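DNA polymerase (Bacillus phage phi29, PDB 2PY5) replicates the viral DNA from a protein primer by strand displacement, with high processivity and fidelity, the natural enzyme also having 3'-5' exonuclease activity. Local coordinates at residues 251-256 and 455-460; 257-262 and 363-368; 358-363 and 391-396. The protein carries 2 engineered substitutions. All blocks are in the same frame, centred on the assembly; numbering follows the deposited sequence. Where two conformers were deposited one is given.

Contact 1. Residues 251-256 and 455-460. With EDO (1,2-ethanediol), chain U.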
loop_
_atom_site.group_PDB
_atom_site.type_symbol
_atom_site.label_atom_id
_atom_site.label_comp_id
_atom_site.label_asym_id
_atom_site.label_seq_id
_atom_site.Cartn_x
_atom_site.Cartn_y
_atom_site.Cartn_z
ATOM N N ASN F 251 -3.748 12.921 -12.953
ATOM C CA ASN F 251 -2.402 13.281 -12.523
ATOM C C ASN F 251 -2.400 13.508 -11.018
ATOM O O ASN F 251 -2.942 14.519 -10.534
ATOM C CB ASN F 251 -1.922 14.530 -13.266
ATOM C CG ASN F 251 -1.838 14.323 -14.768
ATOM O OD1 ASN F 251 -1.277 13.320 -15.235
ATOM N ND2 ASN F 251 -2.381 15.262 -15.530
ATOM N N SER F 252 -1.839 12.541 -10.295
ATOM C CA SER F 252 -1.702 12.570 -8.838
ATOM C C SER F 252 -3.041 12.772 -8.111
ATOM O O SER F 252 -3.241 13.761 -7.414
ATOM C CB SER F 252 -0.667 13.599 -8.421
ATOM O OG SER F 252 0.615 13.238 -8.943
ATOM N N LEU F 253 -3.923 11.783 -8.250
ATOM C CA LEU F 253 -5.281 11.849 -7.705
ATOM C C LEU F 253 -5.372 12.394 -6.266
ATOM O O LEU F 253 -6.098 13.352 -6.010
ATOM C CB LEU F 253 -5.921 10.454 -7.765
ATOM C CG LEU F 253 -7.351 10.314 -7.202
ATOM C CD1 LEU F 253 -8.336 10.869 -8.160
ATOM C CD2 LEU F 253 -7.629 8.850 -6.885
ATOM N N TYR F 254 -4.670 11.765 -5.339
ATOM C CA TYR F 254 -4.869 12.094 -3.926
ATOM C C TYR F 254 -4.249 13.431 -3.576
ATOM O O TYR F 254 -4.951 14.290 -3.022
ATOM C CB TYR F 254 -4.392 10.956 -3.029
ATOM C CG TYR F 254 -5.333 9.759 -3.071
ATOM C CD1 TYR F 254 -4.934 8.550 -3.612
ATOM C CD2 TYR F 254 -6.628 9.842 -2.576
ATOM C CE1 TYR F 254 -5.818 7.456 -3.654
ATOM C CE2 TYR F 254 -7.484 8.770 -2.608
ATOM C CZ TYR F 254 -7.087 7.596 -3.140
ATOM O OH TYR F 254 -7.960 6.497 -3.159
ATOM N N PRO F 255 -2.974 13.674 -3.961
ATOM C CA PRO F 255 -2.478 15.035 -3.777
ATOM C C PRO F 255 -3.356 16.114 -4.429
ATOM O O PRO F 255 -3.487 17.226 -3.878
ATOM C CB PRO F 255 -1.085 14.988 -4.419
ATOM C CG PRO F 255 -0.642 13.601 -4.208
ATOM C CD PRO F 255 -1.913 12.794 -4.484
ATOM N N ALA F 256 -3.940 15.826 -5.596
ATOM C CA ALA F 256 -4.821 16.787 -6.250
ATOM C C ALA F 256 -6.036 17.115 -5.373
ATOM O O ALA F 256 -6.421 18.275 -5.273
ATOM C CB ALA F 256 -5.275 16.286 -7.614
ATOM N N CYS F 455 -13.355 1.336 -14.201
ATOM C CA CYS F 455 -12.680 2.337 -13.379
ATOM C C CYS F 455 -11.800 1.640 -12.365
ATOM O O CYS F 455 -12.197 0.624 -11.799
ATOM C CB CYS F 455 -13.702 3.145 -12.583
ATOM S SG CYS F 455 -14.908 4.041 -13.577
ATOM N N ASP F 456 -10.635 2.217 -12.102
ATOM C CA ASP F 456 -9.848 1.799 -10.951
ATOM C C ASP F 456 -9.135 2.968 -10.303
ATOM O O ASP F 456 -8.034 3.341 -10.716
ATOM C CB ASP F 456 -8.827 0.727 -11.296
ATOM C CG ASP F 456 -8.087 0.215 -10.050
ATOM O OD1 ASP F 456 -8.540 0.538 -8.914
ATOM O OD2 ASP F 456 -7.071 -0.507 -10.185
ATOM N N THR F 457 -9.798 3.528 -9.293
ATOM C CA THR F 457 -9.239 4.502 -8.362
ATOM C C THR F 457 -9.026 5.850 -8.986
ATOM O O THR F 457 -9.738 6.784 -8.638
ATOM C CB THR F 457 -7.967 3.994 -7.659
ATOM O OG1 THR F 457 -8.275 2.779 -6.989
ATOM C CG2 THR F 457 -7.471 5.020 -6.617
ATOM N N ASP F 458 -8.054 5.942 -9.897
ATOM C CA ASP F 458 -7.696 7.202 -10.566
ATOM C C ASP F 458 -7.770 7.058 -12.073
ATOM O O ASP F 458 -7.314 7.930 -12.784
ATOM C CB ASP F 458 -6.265 7.659 -10.165
ATOM C CG ASP F 458 -5.204 6.616 -10.414
ATOM O OD1 ASP F 458 -4.036 6.821 -9.981
ATOM O OD2 ASP F 458 -5.525 5.569 -11.015
ATOM N N SER F 459 -8.376 5.980 -12.572
ATOM C CA SER F 459 -8.309 5.713 -13.995
ATOM C C SER F 459 -9.658 5.307 -14.527
ATOM O O SER F 459 -10.423 4.630 -13.858
ATOM C CB SER F 459 -7.299 4.623 -14.296
ATOM O OG SER F 459 -6.010 4.983 -13.827
ATOM N N ILE F 460 -9.952 5.773 -15.731
ATOM C CA ILE F 460 -11.155 5.336 -16.447
ATOM C C ILE F 460 -10.756 4.800 -17.825
ATOM O O ILE F 460 -9.902 5.347 -18.509
ATOM C CB ILE F 460 -12.229 6.440 -16.589
ATOM C CG1 ILE F 460 -11.724 7.651 -17.382
ATOM C CG2 ILE F 460 -12.712 6.858 -15.186
ATOM C CD1 ILE F 460 -12.801 8.728 -17.575
HETATM C C1 EDO U . -4.871 2.958 -9.289
HETATM O O1 EDO U . -4.031 2.578 -8.193
HETATM C C2 EDO U . -4.128 2.837 -10.619
HETATM O O2 EDO U . -5.003 2.445 -11.694
HETATM O O HOH W 1 -3.233 9.477 -9.932
#

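Contact 2. Residues 257-262 and 363-368. With EDO (1,2-ethanediol), chain N; EDO (1,2-ethanediol), chain T; EDO (1,2-ethanediol), chain I.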
loop_
_atom_site.group_PDB
_atom_site.type_symbol
_atom_site.label_atom_id
_atom_site.label_comp_id
_atom_site.label_asym_id
_atom_site.label_seq_id
_atom_site.Cartn_x
_atom_site.Cartn_y
_atom_site.Cartn_z
ATOM N N GLN F 257 -6.631 16.113 -4.742
ATOM C CA GLN F 257 -7.778 16.395 -3.847
ATOM C C GLN F 257 -7.348 17.244 -2.649
ATOM O O GLN F 257 -8.030 18.198 -2.249
ATOM C CB GLN F 257 -8.462 15.121 -3.346
ATOM C CG GLN F 257 -8.839 14.113 -4.404
ATOM C CD GLN F 257 -9.420 14.719 -5.632
ATOM O OE1 GLN F 257 -10.431 15.425 -5.582
ATOM N NE2 GLN F 257 -8.779 14.463 -6.779
ATOM N N MET F 258 -6.203 16.888 -2.085
ATOM C CA MET F 258 -5.636 17.623 -0.947
ATOM C C MET F 258 -5.338 19.082 -1.297
ATOM O O MET F 258 -5.509 19.982 -0.466
ATOM C CB MET F 258 -4.388 16.888 -0.447
ATOM C CG MET F 258 -4.741 15.494 0.047
ATOM S SD MET F 258 -3.311 14.405 0.204
ATOM C CE MET F 258 -2.766 15.011 1.691
ATOM N N TYR F 259 -4.923 19.326 -2.537
ATOM C CA TYR F 259 -4.506 20.654 -2.936
ATOM C C TYR F 259 -5.676 21.606 -3.128
ATOM O O TYR F 259 -5.537 22.789 -2.847
ATOM C CB TYR F 259 -3.708 20.583 -4.240
ATOM C CG TYR F 259 -2.793 21.766 -4.470
ATOM C CD1 TYR F 259 -3.130 22.769 -5.362
ATOM C CD2 TYR F 259 -1.585 21.870 -3.791
ATOM C CE1 TYR F 259 -2.279 23.873 -5.570
ATOM C CE2 TYR F 259 -0.724 22.933 -4.002
ATOM C CZ TYR F 259 -1.079 23.943 -4.883
ATOM O OH TYR F 259 -0.230 24.992 -5.095
ATOM N N SER F 260 -6.831 21.097 -3.583
ATOM C CA SER F 260 -7.896 22.008 -4.029
ATOM C C SER F 260 -9.290 21.795 -3.457
ATOM O O SER F 260 -10.123 22.706 -3.561
ATOM C CB SER F 260 -7.983 22.022 -5.555
ATOM O OG SER F 260 -8.507 20.824 -6.056
ATOM N N ARG F 261 -9.553 20.662 -2.814
ATOM C CA ARG F 261 -10.899 20.407 -2.327
ATOM C C ARG F 261 -11.184 20.978 -0.949
ATOM O O ARG F 261 -10.281 21.205 -0.161
ATOM C CB ARG F 261 -11.227 18.906 -2.296
ATOM C CG ARG F 261 -11.107 18.233 -3.642
ATOM C CD ARG F 261 -12.203 18.609 -4.604
ATOM N NE ARG F 261 -12.256 17.657 -5.711
ATOM C CZ ARG F 261 -13.089 17.719 -6.736
ATOM N NH1 ARG F 261 -13.971 18.711 -6.843
ATOM N NH2 ARG F 261 -13.049 16.774 -7.669
ATOM N N LEU F 262 -12.460 21.230 -0.692
ATOM C CA LEU F 262 -12.921 21.615 0.640
ATOM C C LEU F 262 -12.781 20.431 1.582
ATOM O O LEU F 262 -13.394 19.386 1.361
ATOM C CB LEU F 262 -14.376 22.066 0.584
ATOM C CG LEU F 262 -14.960 22.695 1.839
ATOM C CD1 LEU F 262 -14.255 24.031 2.191
ATOM C CD2 LEU F 262 -16.461 22.899 1.632
ATOM N N PHE F 363 3.022 22.056 1.737
ATOM C CA PHE F 363 3.656 20.722 1.743
ATOM C C PHE F 363 3.725 20.170 0.335
ATOM O O PHE F 363 4.753 19.662 -0.115
ATOM C CB PHE F 363 2.847 19.761 2.627
ATOM C CG PHE F 363 3.379 18.346 2.650
ATOM C CD1 PHE F 363 4.423 18.002 3.496
ATOM C CD2 PHE F 363 2.839 17.355 1.825
ATOM C CE1 PHE F 363 4.931 16.692 3.521
ATOM C CE2 PHE F 363 3.348 16.048 1.853
ATOM C CZ PHE F 363 4.372 15.721 2.717
ATOM N N ILE F 364 2.614 20.268 -0.371
ATOM C CA ILE F 364 2.565 19.735 -1.725
ATOM C C ILE F 364 3.451 20.554 -2.663
ATOM O O ILE F 364 4.153 19.997 -3.495
ATOM C CB ILE F 364 1.109 19.623 -2.237
ATOM C CG1 ILE F 364 0.371 18.549 -1.428
ATOM C CG2 ILE F 364 1.077 19.312 -3.743
ATOM C CD1 ILE F 364 -1.114 18.456 -1.680
ATOM N N ASP F 365 3.435 21.880 -2.532
ATOM C CA ASP F 365 4.330 22.725 -3.333
ATOM C C ASP F 365 5.798 22.332 -3.126
ATOM O O ASP F 365 6.548 22.230 -4.095
ATOM C CB ASP F 365 4.133 24.198 -2.975
ATOM C CG ASP F 365 2.838 24.797 -3.552
ATOM O OD1 ASP F 365 2.181 24.151 -4.405
ATOM O OD2 ASP F 365 2.488 25.935 -3.165
ATOM N N LYS F 366 6.191 22.106 -1.871
ATOM C CA LYS F 366 7.591 21.774 -1.529
ATOM C C LYS F 366 8.022 20.491 -2.201
ATOM O O LYS F 366 9.038 20.450 -2.893
ATOM C CB LYS F 366 7.781 21.643 -0.015
ATOM C CG LYS F 366 9.183 21.129 0.417
ATOM C CD LYS F 366 9.236 20.793 1.901
ATOM C CE LYS F 366 10.440 19.920 2.262
ATOM N NZ LYS F 366 11.679 20.704 2.383
ATOM N N TRP F 367 7.246 19.435 -1.994
ATOM C CA TRP F 367 7.660 18.120 -2.466
ATOM C C TRP F 367 7.433 17.947 -3.968
ATOM O O TRP F 367 8.164 17.208 -4.619
ATOM C CB TRP F 367 7.014 17.017 -1.610
ATOM C CG TRP F 367 7.650 16.986 -0.282
ATOM C CD1 TRP F 367 7.158 17.477 0.894
ATOM C CD2 TRP F 367 8.952 16.483 0.009
ATOM N NE1 TRP F 367 8.060 17.270 1.907
ATOM C CE2 TRP F 367 9.177 16.670 1.390
ATOM C CE3 TRP F 367 9.951 15.879 -0.764
ATOM C CZ2 TRP F 367 10.374 16.289 2.013
ATOM C CZ3 TRP F 367 11.127 15.485 -0.149
ATOM C CH2 TRP F 367 11.332 15.695 1.231
ATOM N N THR F 368 6.444 18.639 -4.526
ATOM C CA THR F 368 6.270 18.666 -5.977
ATOM C C THR F 368 7.476 19.354 -6.645
ATOM O O THR F 368 7.997 18.863 -7.647
ATOM C CB THR F 368 4.940 19.329 -6.385
ATOM O OG1 THR F 368 3.851 18.621 -5.781
ATOM C CG2 THR F 368 4.754 19.303 -7.886
HETATM C C1 EDO N . 2.059 21.643 -6.520
HETATM O O1 EDO N . 2.987 22.710 -6.699
HETATM C C2 EDO N . 0.723 22.039 -7.121
HETATM O O2 EDO N . 0.733 21.821 -8.533
HETATM C C1 EDO T . -9.666 16.817 -9.137
HETATM O O1 EDO T . -8.690 15.829 -9.485
HETATM C C2 EDO T . -9.062 17.877 -8.219
HETATM O O2 EDO T . -8.010 18.593 -8.884
HETATM C C1 EDO I . -13.246 24.342 -2.815
HETATM O O1 EDO I . -14.673 24.378 -2.702
HETATM C C2 EDO I . -12.849 23.947 -4.236
HETATM O O2 EDO I . -11.658 24.629 -4.666
#

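Contact 3. Residues 358-363 and 391-396. With nucleotides of chain C.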
loop_
_atom_site.group_PDB
_atom_site.type_symbol
_atom_site.label_atom_id
_atom_site.label_comp_id
_atom_site.label_asym_id
_atom_site.label_seq_id
_atom_site.Cartn_x
_atom_site.Cartn_y
_atom_site.Cartn_z
ATOM N N GLY F 358 -6.718 24.485 1.109
ATOM C CA GLY F 358 -5.377 25.021 1.275
ATOM C C GLY F 358 -4.497 24.511 2.410
ATOM O O GLY F 358 -3.349 24.962 2.547
ATOM N N LEU F 359 -5.004 23.584 3.227
ATOM C CA LEU F 359 -4.216 23.080 4.361
ATOM C C LEU F 359 -2.934 22.383 3.923
ATOM O O LEU F 359 -1.971 22.346 4.686
ATOM C CB LEU F 359 -5.045 22.146 5.258
ATOM C CG LEU F 359 -6.075 22.850 6.138
ATOM C CD1 LEU F 359 -7.127 21.863 6.627
ATOM C CD2 LEU F 359 -5.396 23.531 7.316
ATOM N N PHE F 360 -2.919 21.841 2.695
ATOM C CA PHE F 360 -1.779 21.077 2.190
ATOM C C PHE F 360 -0.941 21.792 1.141
ATOM O O PHE F 360 0.006 21.202 0.615
ATOM C CB PHE F 360 -2.265 19.738 1.617
ATOM C CG PHE F 360 -2.979 18.894 2.610
ATOM C CD1 PHE F 360 -4.360 18.910 2.699
ATOM C CD2 PHE F 360 -2.264 18.118 3.492
ATOM C CE1 PHE F 360 -4.993 18.118 3.617
ATOM C CE2 PHE F 360 -2.908 17.343 4.437
ATOM C CZ PHE F 360 -4.272 17.348 4.487
ATOM N N LYS F 361 -1.257 23.057 0.864
ATOM C CA LYS F 361 -0.621 23.783 -0.230
ATOM C C LYS F 361 0.903 23.795 -0.101
ATOM O O LYS F 361 1.615 23.417 -1.027
ATOM C CB LYS F 361 -1.105 25.217 -0.285
ATOM C CG LYS F 361 -0.491 25.984 -1.426
ATOM C CD LYS F 361 -1.156 27.317 -1.610
ATOM C CE LYS F 361 -0.270 28.273 -2.360
ATOM N NZ LYS F 361 0.179 27.741 -3.678
ATOM N N ASP F 362 1.404 24.246 1.048
ATOM C CA ASP F 362 2.848 24.428 1.196
ATOM C C ASP F 362 3.600 23.098 1.157
ATOM O O ASP F 362 4.693 23.023 0.608
ATOM C CB ASP F 362 3.183 25.205 2.476
ATOM C CG ASP F 362 2.739 26.666 2.424
ATOM O OD1 ASP F 362 2.495 27.210 1.319
ATOM O OD2 ASP F 362 2.662 27.286 3.511
ATOM N N PHE F 363 3.022 22.056 1.737
ATOM C CA PHE F 363 3.656 20.722 1.743
ATOM C C PHE F 363 3.725 20.170 0.335
ATOM O O PHE F 363 4.753 19.662 -0.115
ATOM C CB PHE F 363 2.847 19.761 2.627
ATOM C CG PHE F 363 3.379 18.346 2.650
ATOM C CD1 PHE F 363 4.423 18.002 3.496
ATOM C CD2 PHE F 363 2.839 17.355 1.825
ATOM C CE1 PHE F 363 4.931 16.692 3.521
ATOM C CE2 PHE F 363 3.348 16.048 1.853
ATOM C CZ PHE F 363 4.372 15.721 2.717
ATOM N N GLY F 391 -3.059 8.758 4.082
ATOM C CA GLY F 391 -3.426 7.553 4.797
ATOM C C GLY F 391 -3.194 7.630 6.292
ATOM O O GLY F 391 -3.844 6.939 7.065
ATOM N N LYS F 392 -2.237 8.449 6.713
ATOM C CA LYS F 392 -1.921 8.576 8.136
ATOM C C LYS F 392 -3.040 9.262 8.929
ATOM O O LYS F 392 -3.175 9.056 10.123
ATOM C CB LYS F 392 -0.613 9.326 8.308
ATOM C CG LYS F 392 0.606 8.492 7.922
ATOM C CD LYS F 392 0.982 7.435 8.945
ATOM C CE LYS F 392 1.647 8.012 10.207
ATOM N NZ LYS F 392 2.121 6.945 11.146
ATOM N N PHE F 393 -3.841 10.082 8.259
ATOM C CA PHE F 393 -4.899 10.804 8.977
ATOM C C PHE F 393 -5.949 9.858 9.599
ATOM O O PHE F 393 -6.497 10.143 10.659
ATOM C CB PHE F 393 -5.555 11.840 8.065
ATOM C CG PHE F 393 -4.750 13.097 7.923
ATOM C CD1 PHE F 393 -3.849 13.265 6.883
ATOM C CD2 PHE F 393 -4.863 14.095 8.865
ATOM C CE1 PHE F 393 -3.098 14.418 6.799
ATOM C CE2 PHE F 393 -4.134 15.233 8.777
ATOM C CZ PHE F 393 -3.247 15.399 7.746
ATOM N N ALA F 394 -6.224 8.728 8.933
ATOM C CA ALA F 394 -7.196 7.766 9.394
ATOM C C ALA F 394 -6.593 6.548 10.124
ATOM O O ALA F 394 -7.250 5.541 10.276
ATOM C CB ALA F 394 -8.065 7.314 8.223
ATOM N N SER F 395 -5.381 6.705 10.640
ATOM C CA SER F 395 -4.739 5.701 11.475
ATOM C C SER F 395 -5.690 5.241 12.568
ATOM O O SER F 395 -6.309 6.068 13.246
ATOM C CB SER F 395 -3.495 6.302 12.134
ATOM O OG SER F 395 -2.491 6.626 11.194
ATOM N N ASN F 396 -5.798 3.928 12.768
ATOM C CA ASN F 396 -6.734 3.388 13.705
ATOM C C ASN F 396 -6.155 3.496 15.111
ATOM O O ASN F 396 -5.054 2.985 15.368
ATOM C CB ASN F 396 -7.020 1.907 13.355
ATOM C CG ASN F 396 -8.310 1.372 13.959
ATOM O OD1 ASN F 396 -9.128 0.730 13.273
ATOM N ND2 ASN F 396 -8.506 1.613 15.215
ATOM P P DC C 4 2.732 3.605 9.843
ATOM O OP1 DC C 4 2.835 2.952 8.521
ATOM O OP2 DC C 4 3.583 4.783 10.192
ATOM O "O5'" DC C 4 1.245 4.059 10.166
ATOM C "C5'" DC C 4 0.187 3.183 9.866
ATOM C "C4'" DC C 4 -0.923 3.967 9.189
ATOM O "O4'" DC C 4 -0.471 4.500 7.914
ATOM C "C3'" DC C 4 -2.121 3.104 8.839
ATOM O "O3'" DC C 4 -2.956 3.013 9.962
ATOM C "C2'" DC C 4 -2.753 3.882 7.708
ATOM C "C1'" DC C 4 -1.526 4.395 6.978
ATOM N N1 DC C 4 -1.136 3.518 5.844
ATOM C C2 DC C 4 -1.967 3.503 4.709
ATOM O O2 DC C 4 -3.006 4.191 4.686
ATOM N N3 DC C 4 -1.632 2.722 3.655
ATOM C C4 DC C 4 -0.519 1.993 3.699
ATOM N N4 DC C 4 -0.237 1.246 2.621
ATOM C C5 DC C 4 0.341 1.998 4.835
ATOM C C6 DC C 4 0.006 2.761 5.880
ATOM P P DT C 5 -3.719 1.667 10.313
ATOM O OP1 DT C 5 -4.350 1.855 11.624
ATOM O OP2 DT C 5 -2.745 0.535 10.145
ATOM O "O5'" DT C 5 -4.811 1.542 9.181
ATOM C "C5'" DT C 5 -5.785 2.578 9.079
ATOM C "C4'" DT C 5 -6.580 2.355 7.819
ATOM O "O4'" DT C 5 -5.703 2.360 6.672
ATOM C "C3'" DT C 5 -7.291 1.011 7.794
ATOM O "O3'" DT C 5 -8.637 1.262 8.078
ATOM C "C2'" DT C 5 -7.110 0.453 6.388
ATOM C "C1'" DT C 5 -6.008 1.307 5.776
ATOM N N1 DT C 5 -4.724 0.570 5.467
ATOM C C2 DT C 5 -4.533 0.106 4.185
ATOM O O2 DT C 5 -5.365 0.249 3.304
ATOM N N3 DT C 5 -3.332 -0.532 3.982
ATOM C C4 DT C 5 -2.319 -0.747 4.904
ATOM O O4 DT C 5 -1.275 -1.331 4.621
ATOM C C5 DT C 5 -2.571 -0.237 6.223
ATOM C C7 DT C 5 -1.546 -0.410 7.313
ATOM C C6 DT C 5 -3.744 0.386 6.436
ATOM P P DT C 6 -9.349 0.615 9.350
ATOM O OP1 DT C 6 -10.593 1.389 9.504
ATOM O OP2 DT C 6 -8.385 0.427 10.471
ATOM O "O5'" DT C 6 -9.711 -0.859 8.829
ATOM C "C5'" DT C 6 -10.723 -1.070 7.863
ATOM C "C4'" DT C 6 -10.893 -2.561 7.667
ATOM O "O4'" DT C 6 -9.720 -3.039 6.960
ATOM C "C3'" DT C 6 -10.993 -3.379 8.962
ATOM O "O3'" DT C 6 -11.993 -4.408 8.873
ATOM C "C2'" DT C 6 -9.592 -3.959 9.123
ATOM C "C1'" DT C 6 -9.146 -4.116 7.672
ATOM N N1 DT C 6 -7.648 -4.113 7.436
ATOM C C2 DT C 6 -7.114 -5.074 6.597
ATOM O O2 DT C 6 -7.794 -5.925 6.041
ATOM N N3 DT C 6 -5.746 -4.997 6.435
ATOM C C4 DT C 6 -4.876 -4.086 7.012
ATOM O O4 DT C 6 -3.666 -4.115 6.797
ATOM C C5 DT C 6 -5.499 -3.106 7.877
ATOM C C7 DT C 6 -4.672 -2.062 8.568
ATOM C C6 DT C 6 -6.832 -3.165 8.044
#

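Contact 1. Residues 251-256 and 455-460
L253 and D458 meet through a pair of complementary rotations about their first side-chain bonds. CG of L253 stands anti to the backbone N (chi1 179°), which carries CD2 to the carbonyl O of T457, 3.4 Å away, while CG of D458 sits between its own N and carbonyl carbon (chi1 55°), a rotation that turns the CB methylene to the leucine and the carboxylate away. CB of L253 and CB of D458 come within 3.7 Å as the two side chains pass at a slant. Beside them CG2 of T457 completes the apolar patch, 3.8 Å from CD2 of L253 and touching the hydroxyl end of Y254, whose side chain runs at about a right angle to that of T457. CD2 of L253 lies over one face of the Y254 ring, near its rim. The polar link across the contact is indirect: a water accepts from L253 N at 2.9 Å and donates to D458 OD1 at 2.8 Å. An ethanediol, probably from the crystallisation liquor, lies against the other oxygen, OD2. Segment 455-460 carries C455 to D458 of the YCDTD motif, at the turn between strands 452-456 and 459-463 of the polymerase palm. D456 and D458, with D249 and V250, belong to the binding site of the catalytic magnesium; D456 also forms a salt bridge with K498. Y254, stacked on Y390, is probably involved, like that residue, in nucleotide selection. Packing thus fixes the methylene of D458 against L253 and water ties OD1 to L253 N, consistent with the carboxylate being kept turned toward where magnesium binds.

Contact 2. Residues 257-262 and 363-368
Y259 gives its phenolic proton to D365, OH to OD1 at 2.6 Å; OD1 accepts through its syn lone pair, with ring and carboxylate planes 55° apart. On the flank of the same ring nearer its CB, CD2 lies 3.7 Å from CG2 of I364. The other branch of I364 reaches the backbone side of helix 253-260, where CD1 packs on CB of M258 at 3.8 Å. CG of Y259 is anti to the backbone N (chi1 -158°), an orientation that extends the ring across to helix 361-373. An ethanediol places C2 over one face of the ring, near its rim, and donates from O1 to D365 OD1 at 2.8 Å. Further out, K361, one turn before D365, forms a salt bridge with D365 OD2 and a hydrogen bond with Y259 OH. Just past the end of helix 253-260, R261 NE donates to Q257 OE1 at 2.9 Å, nearly straight at 177°. I364 is involved in binding DNA and dNTP, and K366 on the same turn stabilises the incoming nucleotide. The joint thus combines apolar packing at I364 with a charged hydrogen-bond cluster beside it, where the nearby lysine would probably keep D365 ionised.

Contact 3. Residues 358-363 and 391-396
The rings of F360 and F393 approach from opposite directions, their planes at 87° and centroids 5.8 Å apart. CE1 of F393 lies at the edge of the F360 ring and in its plane, 3.8 Å from CE2, whereas CE2 of F360 reaches the F393 ring obliquely. Around them, F198 meets F360 with planes at a shallow angle, F211 makes an edge-to-face pair with F393, and M429 of helix 427-447 touches both phenylalanines. In both, CG stands anti to the carbonyl carbon (chi1 -59° for F360 and -79° for F393), which points the two rings at each other between the turn at 358-361 and segment 391-396. K392, S395 and N396 lie along the single-stranded DNA. K392 bends at chi2 and chi3 to bring NZ to OP2 of DC4 of chain C, at 2.8 Å, and the backbone N of N396 donates to OP1 of DT5 of chain C, also at 2.8 Å. The S395 hydroxyl and amide both bond to K392 O, from the same face of that carbonyl. Across the two segments the contact is wholly apolar, while 391-396 meets the DNA phosphates through the charge of K392 and the backbone N of N396.

Overall arrangement
Contact 3 is a buried aromatic meeting, whereas contacts 1 and 2 are only partly buried and mix apolar packing with polar bonds. Contacts 1 and 2 share helix 253-260, whose start meets the metal-binding motif and whose later turn meets helix 361-373; they touch where P255 O lies against I364 CD1, 3.5 Å away. Contacts 2 and 3 share F363 and helix 361-373, and their centres are about 9 Å apart. Contacts 1 and 3, about 17 Å apart between centres, do not touch. The chemistry follows the place: water-linked carboxylate at the catalytic site, hydroxyl and carboxylate at the helix joint, rings alone in contact 3, although segment 391-396 also binds the DNA.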